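Local coordinates for hypothetical nigD-like protein (Bacteroides caccae, PDB 3QWN) that is of unconfirmed function but, as a NigD-like protein, probably acts as an immunity protein (antitoxin) that protects its producer, at residues K119-K124 and E155-R160; K180-F185 and G206-P211; K40-S45 and T69-S74; H97-V102 and Y188-D193. All blocks are in the same frame, centred on the assembly; numbering follows the deposited sequence.

Interaction 1: K119-K124 and E155-R160; sequences KVNGGK and EEYYNR
Val120 faces both Tyr157 and Tyr158, which makes this a classic beta bulge at the point where strands 111-120 and 158-167 of an antiparallel sheet part. The evidence lies first in the backbone bonds. Val120 N donates to Tyr158 O at 2.8 Å, while Val120 O accepts twice: from Tyr158 N at 2.8 Å and from Tyr157 N at 3.0 Å, the latter donor standing 47° out of the carbonyl plane.

Among the polar side chains, Asn121 ND2 gives a nearly straight bond (172°) of 2.9 Å to Glu155 OE1. The acceptor lies in the amide plane, but the amide nitrogen approaches from above the carboxylate plane. The backbone N of Asn121 is hydrogen-bonded to the carboxylate of Asp154, just before Glu155. At the oxygen end of the amide, a water joins Asn121 OD1 to Tyr158 OH.

Van der Waals packing of the longer side chains completes the contact. Arg160, bent at both chi2 and chi3, folds back across Val120 and lays one guanidinium face over CG1. Lys119 is also bent, at chi2 (-96°), and its aliphatic chain runs past the amide of Asn159, whose OD1 is hydrogen-bonded to Asn117. There, Lys119 CE lies 3.3 Å from Asn159 OD1.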
loop_
_atom_site.group_PDB
_atom_site.type_symbol
_atom_site.label_atom_id
_atom_site.label_comp_id
_atom_site.label_asym_id
_atom_site.label_seq_id
_atom_site.Cartn_x
_atom_site.Cartn_y
_atom_site.Cartn_z
ATOM N N LYS A 119 14.392 -7.440 -5.376
ATOM C CA LYS A 119 15.802 -7.495 -5.700
ATOM C C LYS A 119 15.926 -6.517 -6.865
ATOM O O LYS A 119 15.276 -6.687 -7.902
ATOM C CB LYS A 119 16.306 -8.935 -5.981
ATOM C CG LYS A 119 16.649 -9.735 -4.714
ATOM C CD LYS A 119 18.149 -9.698 -4.370
ATOM C CE LYS A 119 18.606 -10.828 -3.470
ATOM N NZ LYS A 119 20.066 -10.728 -3.176
ATOM N N VAL A 120 16.635 -5.401 -6.612
ATOM C CA VAL A 120 16.802 -4.285 -7.547
ATOM C C VAL A 120 18.290 -4.018 -7.847
ATOM O O VAL A 120 19.183 -4.710 -7.349
ATOM C CB VAL A 120 16.133 -2.991 -6.967
ATOM C CG1 VAL A 120 14.665 -3.219 -6.631
ATOM C CG2 VAL A 120 16.904 -2.456 -5.747
ATOM N N ASN A 121 18.535 -3.018 -8.695
ATOM C CA ASN A 121 19.852 -2.476 -8.971
ATOM C C ASN A 121 19.695 -0.950 -8.945
ATOM O O ASN A 121 19.767 -0.362 -7.869
ATOM C CB ASN A 121 20.448 -3.013 -10.253
ATOM C CG ASN A 121 21.820 -2.443 -10.564
ATOM O OD1 ASN A 121 22.505 -1.836 -9.716
ATOM N ND2 ASN A 121 22.251 -2.608 -11.802
ATOM N N GLY A 122 19.357 -0.355 -10.082
ATOM C CA GLY A 122 19.150 1.085 -10.195
ATOM C C GLY A 122 18.875 1.566 -11.602
ATOM O O GLY A 122 19.103 0.846 -12.583
ATOM N N GLY A 123 18.395 2.801 -11.673
ATOM C CA GLY A 123 18.120 3.508 -12.918
ATOM C C GLY A 123 16.865 3.106 -13.660
ATOM O O GLY A 123 16.582 3.666 -14.725
ATOM N N LYS A 124 16.132 2.108 -13.129
ATOM C CA LYS A 124 14.890 1.585 -13.708
ATOM C C LYS A 124 13.779 1.706 -12.702
ATOM O O LYS A 124 13.980 1.421 -11.509
ATOM C CB LYS A 124 15.058 0.135 -14.167
ATOM C CG LYS A 124 15.629 0.068 -15.569
ATOM C CD LYS A 124 17.070 -0.358 -15.570
ATOM C CE LYS A 124 17.580 -0.531 -16.971
ATOM N NZ LYS A 124 18.899 -1.205 -16.970
ATOM N N GLU A 155 18.214 -5.287 -12.872
ATOM C CA GLU A 155 18.908 -6.495 -12.405
ATOM C C GLU A 155 18.486 -6.820 -10.965
ATOM O O GLU A 155 18.093 -5.933 -10.228
ATOM C CB GLU A 155 20.438 -6.328 -12.511
ATOM C CG GLU A 155 20.967 -6.140 -13.929
ATOM C CD GLU A 155 20.878 -4.745 -14.531
ATOM O OE1 GLU A 155 20.513 -3.790 -13.805
ATOM O OE2 GLU A 155 21.173 -4.602 -15.739
ATOM N N GLU A 156 18.531 -8.090 -10.586
ATOM C CA GLU A 156 18.122 -8.542 -9.259
ATOM C C GLU A 156 19.354 -8.681 -8.376
ATOM O O GLU A 156 19.813 -9.798 -8.114
ATOM C CB GLU A 156 17.341 -9.865 -9.386
ATOM C CG GLU A 156 16.056 -9.681 -10.166
ATOM C CD GLU A 156 15.220 -10.910 -10.431
ATOM O OE1 GLU A 156 15.768 -12.031 -10.362
ATOM O OE2 GLU A 156 14.023 -10.746 -10.755
ATOM N N TYR A 157 19.901 -7.528 -7.929
ATOM C CA TYR A 157 21.144 -7.499 -7.166
ATOM C C TYR A 157 20.978 -7.263 -5.659
ATOM O O TYR A 157 21.641 -7.939 -4.868
ATOM C CB TYR A 157 22.080 -6.400 -7.711
ATOM C CG TYR A 157 22.670 -6.588 -9.087
ATOM C CD1 TYR A 157 22.580 -7.812 -9.757
ATOM C CD2 TYR A 157 23.357 -5.553 -9.715
ATOM C CE1 TYR A 157 23.182 -8.003 -11.008
ATOM C CE2 TYR A 157 23.951 -5.727 -10.972
ATOM C CZ TYR A 157 23.855 -6.947 -11.619
ATOM O OH TYR A 157 24.456 -7.062 -12.856
ATOM N N TYR A 158 20.210 -6.237 -5.271
ATOM C CA TYR A 158 20.102 -5.795 -3.861
ATOM C C TYR A 158 18.682 -5.805 -3.353
ATOM O O TYR A 158 17.766 -5.431 -4.071
ATOM C CB TYR A 158 20.674 -4.354 -3.688
ATOM C CG TYR A 158 21.913 -4.070 -4.508
ATOM C CD1 TYR A 158 23.110 -4.741 -4.262
ATOM C CD2 TYR A 158 21.892 -3.131 -5.532
ATOM C CE1 TYR A 158 24.248 -4.490 -5.023
ATOM C CE2 TYR A 158 23.024 -2.882 -6.307
ATOM C CZ TYR A 158 24.204 -3.551 -6.038
ATOM O OH TYR A 158 25.325 -3.321 -6.807
ATOM N N ASN A 159 18.504 -6.188 -2.105
ATOM C CA ASN A 159 17.193 -6.231 -1.481
ATOM C C ASN A 159 16.731 -4.829 -1.165
ATOM O O ASN A 159 17.511 -3.989 -0.717
ATOM C CB ASN A 159 17.210 -7.096 -0.207
ATOM C CG ASN A 159 17.439 -8.567 -0.482
ATOM O OD1 ASN A 159 16.738 -9.207 -1.278
ATOM N ND2 ASN A 159 18.420 -9.139 0.181
ATOM N N ARG A 160 15.483 -4.555 -1.477
ATOM C CA ARG A 160 14.839 -3.272 -1.255
ATOM C C ARG A 160 13.384 -3.527 -0.982
ATOM O O ARG A 160 12.759 -4.357 -1.632
ATOM C CB ARG A 160 15.012 -2.346 -2.478
ATOM C CG ARG A 160 14.798 -0.838 -2.207
ATOM C CD ARG A 160 13.909 -0.187 -3.277
ATOM N NE ARG A 160 14.662 0.284 -4.447
ATOM C CZ ARG A 160 14.141 0.531 -5.654
ATOM N NH1 ARG A 160 12.840 0.346 -5.881
ATOM N NH2 ARG A 160 14.922 0.949 -6.648
HETATM O O HOH W 1 24.963 -1.489 -8.859
HETATM O O HOH W 2 12.058 2.115 -8.738
#

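Interaction 2: K180-F185 and G206-P211; sequences KITIKF and GFEYVP
Ile181 and Tyr209 form a hydrogen-bonded pair of the antiparallel hairpin made by strands 181-190 and 196-209, and their side chains run side by side in the same direction. From the Ile181 backbone outward, CB already lies 3.7 Å from Tyr209 CE1. The CG2 branch comes nearer to the same ring atom, at 3.5 Å, placed there by standing anti to the backbone N. The other branch, through CG1, leads away to CD1, which meets Pro211 CG at 3.6 Å, roughly at right angles to the proline. Pro211 CD in turn rests over the rim of one face of the Tyr209 ring. Ile183 supplies a second methyl, its CD1 3.7 Å from Tyr209 CE1.

Four backbone bonds fix the register, two between Ile181 and Tyr209 and two between Ile183 and Phe207; the shortest joins Phe207 N to Ile183 O at 2.7 Å. Phe207 on this face packs against Leu107 and Leu112 of the three-stranded sheet.

Glu208, on the face opposite Ile181, is passed by the chain of Lys180, whose CD lies 3.4 Å from Glu208 OE2, whereas Lys180 NZ stays 4.5 Å from that oxygen. The chemistry is thus two-sided: a largely apolar layer, with Ile181 and Ile183 buried, packed against the other sheet, and a loose attraction of opposite charges at the surface.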
loop_
_atom_site.group_PDB
_atom_site.type_symbol
_atom_site.label_atom_id
_atom_site.label_comp_id
_atom_site.label_asym_id
_atom_site.label_seq_id
_atom_site.Cartn_x
_atom_site.Cartn_y
_atom_site.Cartn_z
ATOM N N LYS A 180 -20.148 -8.254 3.233
ATOM C CA LYS A 180 -18.863 -8.889 3.539
ATOM C C LYS A 180 -18.125 -9.156 2.235
ATOM O O LYS A 180 -18.600 -9.951 1.420
ATOM C CB LYS A 180 -19.045 -10.216 4.316
ATOM C CG LYS A 180 -19.449 -10.112 5.767
ATOM C CD LYS A 180 -19.575 -11.497 6.386
ATOM C CE LYS A 180 -20.406 -11.493 7.643
ATOM N NZ LYS A 180 -20.684 -12.875 8.116
ATOM N N ILE A 181 -16.973 -8.494 2.039
ATOM C CA ILE A 181 -16.120 -8.627 0.853
ATOM C C ILE A 181 -14.901 -9.496 1.212
ATOM O O ILE A 181 -14.384 -9.394 2.322
ATOM C CB ILE A 181 -15.744 -7.205 0.319
ATOM C CG1 ILE A 181 -16.929 -6.627 -0.473
ATOM C CG2 ILE A 181 -14.483 -7.188 -0.556
ATOM C CD1 ILE A 181 -17.201 -5.234 -0.218
ATOM N N THR A 182 -14.481 -10.375 0.287
ATOM C CA THR A 182 -13.321 -11.242 0.478
ATOM C C THR A 182 -12.266 -10.897 -0.574
ATOM O O THR A 182 -12.494 -11.100 -1.765
ATOM C CB THR A 182 -13.721 -12.733 0.446
ATOM O OG1 THR A 182 -14.721 -12.979 1.432
ATOM C CG2 THR A 182 -12.533 -13.660 0.700
ATOM N N ILE A 183 -11.134 -10.352 -0.142
ATOM C CA ILE A 183 -10.064 -10.020 -1.080
ATOM C C ILE A 183 -9.123 -11.213 -1.144
ATOM O O ILE A 183 -8.609 -11.642 -0.111
ATOM C CB ILE A 183 -9.327 -8.696 -0.729
ATOM C CG1 ILE A 183 -10.319 -7.496 -0.756
ATOM C CG2 ILE A 183 -8.107 -8.459 -1.652
ATOM C CD1 ILE A 183 -10.102 -6.552 0.333
ATOM N N LYS A 184 -8.920 -11.752 -2.352
ATOM C CA LYS A 184 -8.011 -12.862 -2.608
ATOM C C LYS A 184 -6.857 -12.325 -3.463
ATOM O O LYS A 184 -7.037 -12.028 -4.646
ATOM C CB LYS A 184 -8.743 -14.030 -3.259
ATOM C CG LYS A 184 -9.732 -14.692 -2.318
ATOM C CD LYS A 184 -10.322 -15.926 -2.936
ATOM C CE LYS A 184 -11.405 -16.525 -2.075
ATOM N NZ LYS A 184 -11.831 -17.833 -2.604
ATOM N N PHE A 185 -5.698 -12.138 -2.833
ATOM C CA PHE A 185 -4.516 -11.556 -3.451
ATOM C C PHE A 185 -3.516 -12.618 -3.922
ATOM O O PHE A 185 -3.098 -13.474 -3.147
ATOM C CB PHE A 185 -3.836 -10.567 -2.473
ATOM C CG PHE A 185 -2.547 -9.961 -2.973
ATOM C CD1 PHE A 185 -2.559 -8.942 -3.924
ATOM C CD2 PHE A 185 -1.319 -10.407 -2.494
ATOM C CE1 PHE A 185 -1.364 -8.392 -4.387
ATOM C CE2 PHE A 185 -0.120 -9.843 -2.952
ATOM C CZ PHE A 185 -0.155 -8.839 -3.896
ATOM N N GLY A 206 -8.479 -15.896 2.325
ATOM C CA GLY A 206 -8.522 -14.550 1.772
ATOM C C GLY A 206 -8.734 -13.542 2.881
ATOM O O GLY A 206 -8.920 -13.931 4.032
ATOM N N PHE A 207 -8.738 -12.240 2.562
ATOM C CA PHE A 207 -8.937 -11.187 3.568
ATOM C C PHE A 207 -10.411 -10.759 3.587
ATOM O O PHE A 207 -10.917 -10.209 2.605
ATOM C CB PHE A 207 -8.005 -9.977 3.329
ATOM C CG PHE A 207 -6.537 -10.292 3.103
ATOM C CD1 PHE A 207 -5.658 -10.401 4.169
ATOM C CD2 PHE A 207 -6.027 -10.428 1.819
ATOM C CE1 PHE A 207 -4.301 -10.677 3.952
ATOM C CE2 PHE A 207 -4.681 -10.732 1.611
ATOM C CZ PHE A 207 -3.828 -10.858 2.676
ATOM N N GLU A 208 -11.115 -11.061 4.688
ATOM C CA GLU A 208 -12.532 -10.727 4.838
ATOM C C GLU A 208 -12.700 -9.422 5.586
ATOM O O GLU A 208 -12.040 -9.179 6.600
ATOM C CB GLU A 208 -13.284 -11.843 5.546
ATOM C CG GLU A 208 -14.709 -11.988 5.052
ATOM C CD GLU A 208 -15.521 -13.028 5.792
ATOM O OE1 GLU A 208 -15.262 -14.236 5.594
ATOM O OE2 GLU A 208 -16.408 -12.632 6.581
ATOM N N TYR A 209 -13.571 -8.567 5.074
ATOM C CA TYR A 209 -13.818 -7.271 5.690
ATOM C C TYR A 209 -15.196 -6.721 5.282
ATOM O O TYR A 209 -15.737 -7.085 4.230
ATOM C CB TYR A 209 -12.675 -6.292 5.348
ATOM C CG TYR A 209 -12.911 -5.380 4.172
ATOM C CD1 TYR A 209 -12.902 -5.868 2.872
ATOM C CD2 TYR A 209 -13.045 -4.009 4.350
ATOM C CE1 TYR A 209 -13.111 -5.022 1.780
ATOM C CE2 TYR A 209 -13.229 -3.150 3.268
ATOM C CZ TYR A 209 -13.281 -3.661 1.983
ATOM O OH TYR A 209 -13.492 -2.801 0.924
ATOM N N VAL A 210 -15.770 -5.874 6.148
ATOM C CA VAL A 210 -17.055 -5.220 5.925
ATOM C C VAL A 210 -16.764 -3.718 5.761
ATOM O O VAL A 210 -16.406 -3.070 6.752
ATOM C CB VAL A 210 -18.077 -5.522 7.051
ATOM C CG1 VAL A 210 -19.388 -4.781 6.815
ATOM C CG2 VAL A 210 -18.333 -7.018 7.178
ATOM N N PRO A 211 -16.849 -3.155 4.526
ATOM C CA PRO A 211 -16.528 -1.722 4.355
ATOM C C PRO A 211 -17.592 -0.793 4.976
ATOM O O PRO A 211 -18.477 -0.287 4.273
ATOM C CB PRO A 211 -16.413 -1.553 2.833
ATOM C CG PRO A 211 -17.218 -2.653 2.264
ATOM C CD PRO A 211 -17.214 -3.791 3.242
#

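Interaction 3: K40-S45 and T69-S74; sequences KDRTGS and TAVIYS
Asp41 OD1 accepts two bonds from Thr43 and at the same time rests against Ile72 of the adjacent strand. Thr43 OG1 approaches on the syn side, close to the carboxylate plane, at 2.6 Å from Asp41 OD1. Thr43 N lies 3.1 Å from Asp41 OD1, above that plane, in the bond that defines an Asx turn. Asp41 OD2 accepts from Ser45 N, so both oxygens of the carboxylate tie down the type I turn from Asp41 to Gly44 and the residue after it. With CG anti to the backbone N (chi1 176°), the carboxylate sits beside Ile72, whose CG2 lies 3.7 Å from Asp41 OD1.

The backbones run parallel, their end-to-end directions 9° apart. Ile72 N donates to Lys40 O and Ile72 O accepts from Arg42 N, each at 2.9 Å. Beyond these bonds the turn carries its chain off, yet Thr43 CG2 still reaches Tyr73 O at 3.3 Å. Arg42, bent at chi2 and poorly ordered, runs alongside the Tyr73 ring with CD 3.7 Å from Tyr73 CE1, the guanidinium and ring planes 52° apart.

In the N-terminal domain, assigned to the OB family, strand 68-77 lies between strands 36-41 and 52-63. The hydroxyl of Tyr73 bonds to Glu60 of strand 52-63, while Ile72 packs on Ile25 and Leu28 of strand 25-30.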
loop_
_atom_site.group_PDB
_atom_site.type_symbol
_atom_site.label_atom_id
_atom_site.label_comp_id
_atom_site.label_asym_id
_atom_site.label_seq_id
_atom_site.Cartn_x
_atom_site.Cartn_y
_atom_site.Cartn_z
ATOM N N LYS A 40 6.546 19.175 15.199
ATOM C CA LYS A 40 7.797 19.426 14.506
ATOM C C LYS A 40 7.970 18.441 13.345
ATOM O O LYS A 40 7.853 17.238 13.536
ATOM C CB LYS A 40 8.994 19.319 15.478
ATOM C CG LYS A 40 10.295 19.932 14.961
ATOM C CD LYS A 40 11.393 19.832 16.026
ATOM C CE LYS A 40 12.661 20.550 15.627
ATOM N NZ LYS A 40 13.702 20.454 16.683
ATOM N N ASP A 41 8.239 18.974 12.142
ATOM C CA ASP A 41 8.558 18.186 10.972
ATOM C C ASP A 41 10.017 18.415 10.698
ATOM O O ASP A 41 10.394 19.434 10.092
ATOM C CB ASP A 41 7.668 18.497 9.756
ATOM C CG ASP A 41 8.053 17.731 8.493
ATOM O OD1 ASP A 41 8.801 16.741 8.596
ATOM O OD2 ASP A 41 7.626 18.134 7.409
ATOM N N ARG A 42 10.856 17.481 11.186
ATOM C CA ARG A 42 12.305 17.597 11.028
ATOM C C ARG A 42 12.754 17.371 9.567
ATOM O O ARG A 42 13.860 17.772 9.227
ATOM C CB ARG A 42 13.059 16.664 11.984
ATOM C CG ARG A 42 12.686 16.878 13.438
ATOM C CD ARG A 42 13.873 16.625 14.325
ATOM N NE ARG A 42 13.578 16.963 15.714
ATOM C CZ ARG A 42 14.470 16.921 16.698
ATOM N NH1 ARG A 42 15.729 16.571 16.451
ATOM N NH2 ARG A 42 14.114 17.231 17.937
ATOM N N THR A 43 11.886 16.815 8.702
ATOM C CA THR A 43 12.208 16.574 7.298
ATOM C C THR A 43 12.085 17.857 6.455
ATOM O O THR A 43 12.637 17.912 5.356
ATOM C CB THR A 43 11.336 15.468 6.709
ATOM O OG1 THR A 43 10.006 15.934 6.493
ATOM C CG2 THR A 43 11.293 14.253 7.564
ATOM N N GLY A 44 11.337 18.847 6.942
ATOM C CA GLY A 44 11.085 20.072 6.192
ATOM C C GLY A 44 10.367 19.795 4.879
ATOM O O GLY A 44 10.640 20.448 3.876
ATOM N N SER A 45 9.496 18.761 4.851
ATOM C CA SER A 45 8.743 18.359 3.673
ATOM C C SER A 45 7.640 19.351 3.371
ATOM O O SER A 45 7.195 20.108 4.242
ATOM C CB SER A 45 8.148 16.976 3.862
ATOM O OG SER A 45 9.194 16.036 3.961
ATOM N N THR A 69 1.695 15.032 20.664
ATOM C CA THR A 69 1.936 15.623 19.344
ATOM C C THR A 69 2.867 14.703 18.615
ATOM O O THR A 69 3.445 13.836 19.237
ATOM C CB THR A 69 2.466 17.073 19.416
ATOM O OG1 THR A 69 3.700 17.102 20.113
ATOM C CG2 THR A 69 1.489 18.034 20.067
ATOM N N ALA A 70 2.990 14.853 17.318
ATOM C CA ALA A 70 3.884 14.034 16.517
ATOM C C ALA A 70 5.073 14.841 16.060
ATOM O O ALA A 70 4.900 15.978 15.644
ATOM C CB ALA A 70 3.145 13.474 15.296
ATOM N N VAL A 71 6.274 14.233 16.114
ATOM C CA VAL A 71 7.550 14.735 15.601
ATOM C C VAL A 71 7.936 13.796 14.446
ATOM O O VAL A 71 8.049 12.581 14.671
ATOM C CB VAL A 71 8.646 14.847 16.678
ATOM C CG1 VAL A 71 9.965 15.322 16.054
ATOM C CG2 VAL A 71 8.206 15.817 17.753
ATOM N N ILE A 72 8.059 14.341 13.218
ATOM C CA ILE A 72 8.374 13.548 12.030
ATOM C C ILE A 72 9.868 13.573 11.791
ATOM O O ILE A 72 10.465 14.638 11.681
ATOM C CB ILE A 72 7.569 14.026 10.773
ATOM C CG1 ILE A 72 6.047 13.894 11.020
ATOM C CG2 ILE A 72 8.000 13.284 9.485
ATOM C CD1 ILE A 72 5.199 14.704 10.032
ATOM N N TYR A 73 10.461 12.391 11.652
ATOM C CA TYR A 73 11.903 12.245 11.402
ATOM C C TYR A 73 12.161 11.884 9.947
ATOM O O TYR A 73 13.175 12.294 9.405
ATOM C CB TYR A 73 12.530 11.205 12.359
ATOM C CG TYR A 73 12.494 11.701 13.793
ATOM C CD1 TYR A 73 13.412 12.649 14.251
ATOM C CD2 TYR A 73 11.512 11.267 14.676
ATOM C CE1 TYR A 73 13.328 13.170 15.544
ATOM C CE2 TYR A 73 11.438 11.758 15.970
ATOM C CZ TYR A 73 12.342 12.717 16.405
ATOM O OH TYR A 73 12.268 13.193 17.701
ATOM N N SER A 74 11.254 11.135 9.303
ATOM C CA SER A 74 11.386 10.805 7.866
ATOM C C SER A 74 10.032 10.614 7.229
ATOM O O SER A 74 9.092 10.276 7.912
ATOM C CB SER A 74 12.289 9.601 7.613
ATOM O OG SER A 74 11.600 8.388 7.815
#

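Interaction 4: H97-V102 and Y188-D193; sequences HDPVDV and YTYDKD
The rings of His97 and Tyr188 lie nearly parallel, 11° apart, but are slid so far along each other that they barely overlap: their centroids are 4.8 Å apart. Tyr188 CE1 stands over one face of the imidazole, and the closest approach of these two side chains is from the His97 methylene, whose CB is 3.4 Å from Tyr188 CD1. ND1 of the imidazole bonds to Leu147 O, which fixes the ring against strand 142-150. A second tyrosine ring takes a proline on its face. Pro99 CG sits 3.7 Å from the Tyr190 ring centroid and 17° off the ring normal, a geometry that meets the criteria for a CH-pi contact, although the carbon is displaced toward the hydroxyl-bearing rim.

Between the two aromatic contacts lie the hydrogen bonds. Tyr188 O accepts from Val100 N at 3.2 Å and from a water that also donates to Asp98 O, itself an acceptor for His149. Thr189 OG1, placed anti to the backbone N, turns toward segment 97-102 and donates to Val100 O at 2.7 Å. Asp101 OD1 is also near that hydroxyl, but the angle is too poor for a bond. The side chain of Val100, buried, packs on Leu116, Leu118 and Leu147.

No beta bridge joins the two segments, whose touching parts run 56° apart. Such oblique packing, as the chain enters strand 101-108 of one sheet across the end of strand 181-190 of the other, is in keeping with the beta-sandwich assignment of this C-terminal domain.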
loop_
_atom_site.group_PDB
_atom_site.type_symbol
_atom_site.label_atom_id
_atom_site.label_comp_id
_atom_site.label_asym_id
_atom_site.label_seq_id
_atom_site.Cartn_x
_atom_site.Cartn_y
_atom_site.Cartn_z
ATOM N N HIS A 97 4.674 -9.381 -14.367
ATOM C CA HIS A 97 4.665 -10.028 -13.052
ATOM C C HIS A 97 6.063 -10.412 -12.588
ATOM O O HIS A 97 6.305 -11.565 -12.239
ATOM C CB HIS A 97 3.755 -11.270 -13.065
ATOM C CG HIS A 97 2.369 -11.020 -13.577
ATOM N ND1 HIS A 97 1.520 -10.112 -12.952
ATOM C CD2 HIS A 97 1.731 -11.554 -14.651
ATOM C CE1 HIS A 97 0.405 -10.114 -13.672
ATOM N NE2 HIS A 97 0.473 -10.989 -14.684
ATOM N N ASP A 98 6.981 -9.450 -12.576
ATOM C CA ASP A 98 8.344 -9.679 -12.092
ATOM C C ASP A 98 8.280 -10.061 -10.584
ATOM O O ASP A 98 7.440 -9.525 -9.861
ATOM C CB ASP A 98 9.242 -8.462 -12.368
ATOM C CG ASP A 98 9.563 -8.300 -13.835
ATOM O OD1 ASP A 98 9.903 -9.305 -14.475
ATOM O OD2 ASP A 98 9.508 -7.151 -14.334
ATOM N N PRO A 99 9.042 -11.099 -10.149
ATOM C CA PRO A 99 8.858 -11.628 -8.788
ATOM C C PRO A 99 9.171 -10.672 -7.667
ATOM O O PRO A 99 10.019 -9.789 -7.789
ATOM C CB PRO A 99 9.823 -12.819 -8.736
ATOM C CG PRO A 99 9.957 -13.229 -10.145
ATOM C CD PRO A 99 10.009 -11.931 -10.895
ATOM N N VAL A 100 8.444 -10.867 -6.563
ATOM C CA VAL A 100 8.561 -10.149 -5.297
ATOM C C VAL A 100 8.316 -11.164 -4.182
ATOM O O VAL A 100 7.758 -12.245 -4.428
ATOM C CB VAL A 100 7.599 -8.910 -5.144
ATOM C CG1 VAL A 100 7.719 -7.912 -6.286
ATOM C CG2 VAL A 100 6.139 -9.323 -4.908
ATOM N N ASP A 101 8.686 -10.791 -2.947
ATOM C CA ASP A 101 8.325 -11.526 -1.748
ATOM C C ASP A 101 7.380 -10.640 -0.947
ATOM O O ASP A 101 7.525 -9.415 -0.959
ATOM C CB ASP A 101 9.558 -11.919 -0.908
ATOM C CG ASP A 101 10.477 -12.949 -1.535
ATOM O OD1 ASP A 101 9.994 -13.766 -2.367
ATOM O OD2 ASP A 101 11.663 -12.959 -1.188
ATOM N N VAL A 102 6.400 -11.239 -0.283
ATOM C CA VAL A 102 5.529 -10.477 0.603
ATOM C C VAL A 102 6.143 -10.609 2.011
ATOM O O VAL A 102 6.307 -11.725 2.497
ATOM C CB VAL A 102 4.045 -10.899 0.541
ATOM C CG1 VAL A 102 3.235 -10.210 1.648
ATOM C CG2 VAL A 102 3.450 -10.614 -0.844
ATOM N N TYR A 188 3.351 -13.060 -8.223
ATOM C CA TYR A 188 4.412 -13.938 -8.700
ATOM C C TYR A 188 5.621 -13.785 -7.812
ATOM O O TYR A 188 5.977 -12.669 -7.429
ATOM C CB TYR A 188 4.745 -13.670 -10.169
ATOM C CG TYR A 188 3.755 -14.307 -11.129
ATOM C CD1 TYR A 188 2.465 -13.798 -11.274
ATOM C CD2 TYR A 188 4.114 -15.406 -11.909
ATOM C CE1 TYR A 188 1.560 -14.359 -12.172
ATOM C CE2 TYR A 188 3.203 -15.999 -12.789
ATOM C CZ TYR A 188 1.923 -15.469 -12.921
ATOM O OH TYR A 188 0.988 -16.007 -13.790
ATOM N N THR A 189 6.219 -14.907 -7.452
ATOM C CA THR A 189 7.386 -15.016 -6.569
ATOM C C THR A 189 8.268 -16.168 -7.054
ATOM O O THR A 189 7.835 -16.954 -7.901
ATOM C CB THR A 189 6.904 -15.213 -5.104
ATOM O OG1 THR A 189 7.987 -14.967 -4.198
ATOM C CG2 THR A 189 6.250 -16.576 -4.861
ATOM N N TYR A 190 9.485 -16.284 -6.530
ATOM C CA TYR A 190 10.363 -17.401 -6.888
ATOM C C TYR A 190 10.137 -18.568 -5.960
ATOM O O TYR A 190 10.005 -18.356 -4.757
ATOM C CB TYR A 190 11.844 -16.995 -6.830
ATOM C CG TYR A 190 12.301 -16.112 -7.970
ATOM C CD1 TYR A 190 12.238 -16.558 -9.295
ATOM C CD2 TYR A 190 12.850 -14.844 -7.726
ATOM C CE1 TYR A 190 12.684 -15.754 -10.347
ATOM C CE2 TYR A 190 13.306 -14.040 -8.770
ATOM C CZ TYR A 190 13.233 -14.504 -10.076
ATOM O OH TYR A 190 13.677 -13.714 -11.109
ATOM N N ASP A 191 10.148 -19.811 -6.500
ATOM C CA ASP A 191 10.038 -21.007 -5.660
ATOM C C ASP A 191 11.437 -21.358 -5.126
ATOM O O ASP A 191 12.391 -20.608 -5.376
ATOM C CB ASP A 191 9.364 -22.197 -6.404
ATOM C CG ASP A 191 10.020 -22.721 -7.676
ATOM O OD1 ASP A 191 11.246 -22.546 -7.836
ATOM O OD2 ASP A 191 9.318 -23.368 -8.481
ATOM N N LYS A 192 11.563 -22.498 -4.406
ATOM C CA LYS A 192 12.822 -22.990 -3.832
ATOM C C LYS A 192 13.932 -23.152 -4.891
ATOM O O LYS A 192 15.106 -22.963 -4.563
ATOM C CB LYS A 192 12.587 -24.336 -3.123
ATOM N N ASP A 193 13.551 -23.450 -6.156
ATOM C CA ASP A 193 14.450 -23.686 -7.293
ATOM C C ASP A 193 14.718 -22.447 -8.188
ATOM O O ASP A 193 15.389 -22.593 -9.224
ATOM C CB ASP A 193 13.855 -24.797 -8.185
ATOM C CG ASP A 193 13.442 -26.065 -7.450
ATOM O OD1 ASP A 193 14.214 -26.524 -6.570
ATOM O OD2 ASP A 193 12.349 -26.608 -7.763
HETATM O O HOH W 3 5.167 -9.951 -8.269
#

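How the interactions relate
Along the chain interaction 3 comes first and closes before the others open; it belongs to the N-terminal OB-family domain, its centre 29 to 36 Å from the other three centres. Interaction 1 is nested inside the loop closed by interaction 4. Their centres are 14 Å apart, and they touch where Glu156 OE1 probably bonds to Tyr190 OH; strands 101-108 and 111-120 are neighbours in one sheet. Interactions 2 and 4 share strand 181-190, cross in sequence, and meet where Phe185 packs on Val102, with centres 23 Å apart. Strand 181-190 thus links contacts along the C-terminal sandwich, while interaction 3 stays within a separate module.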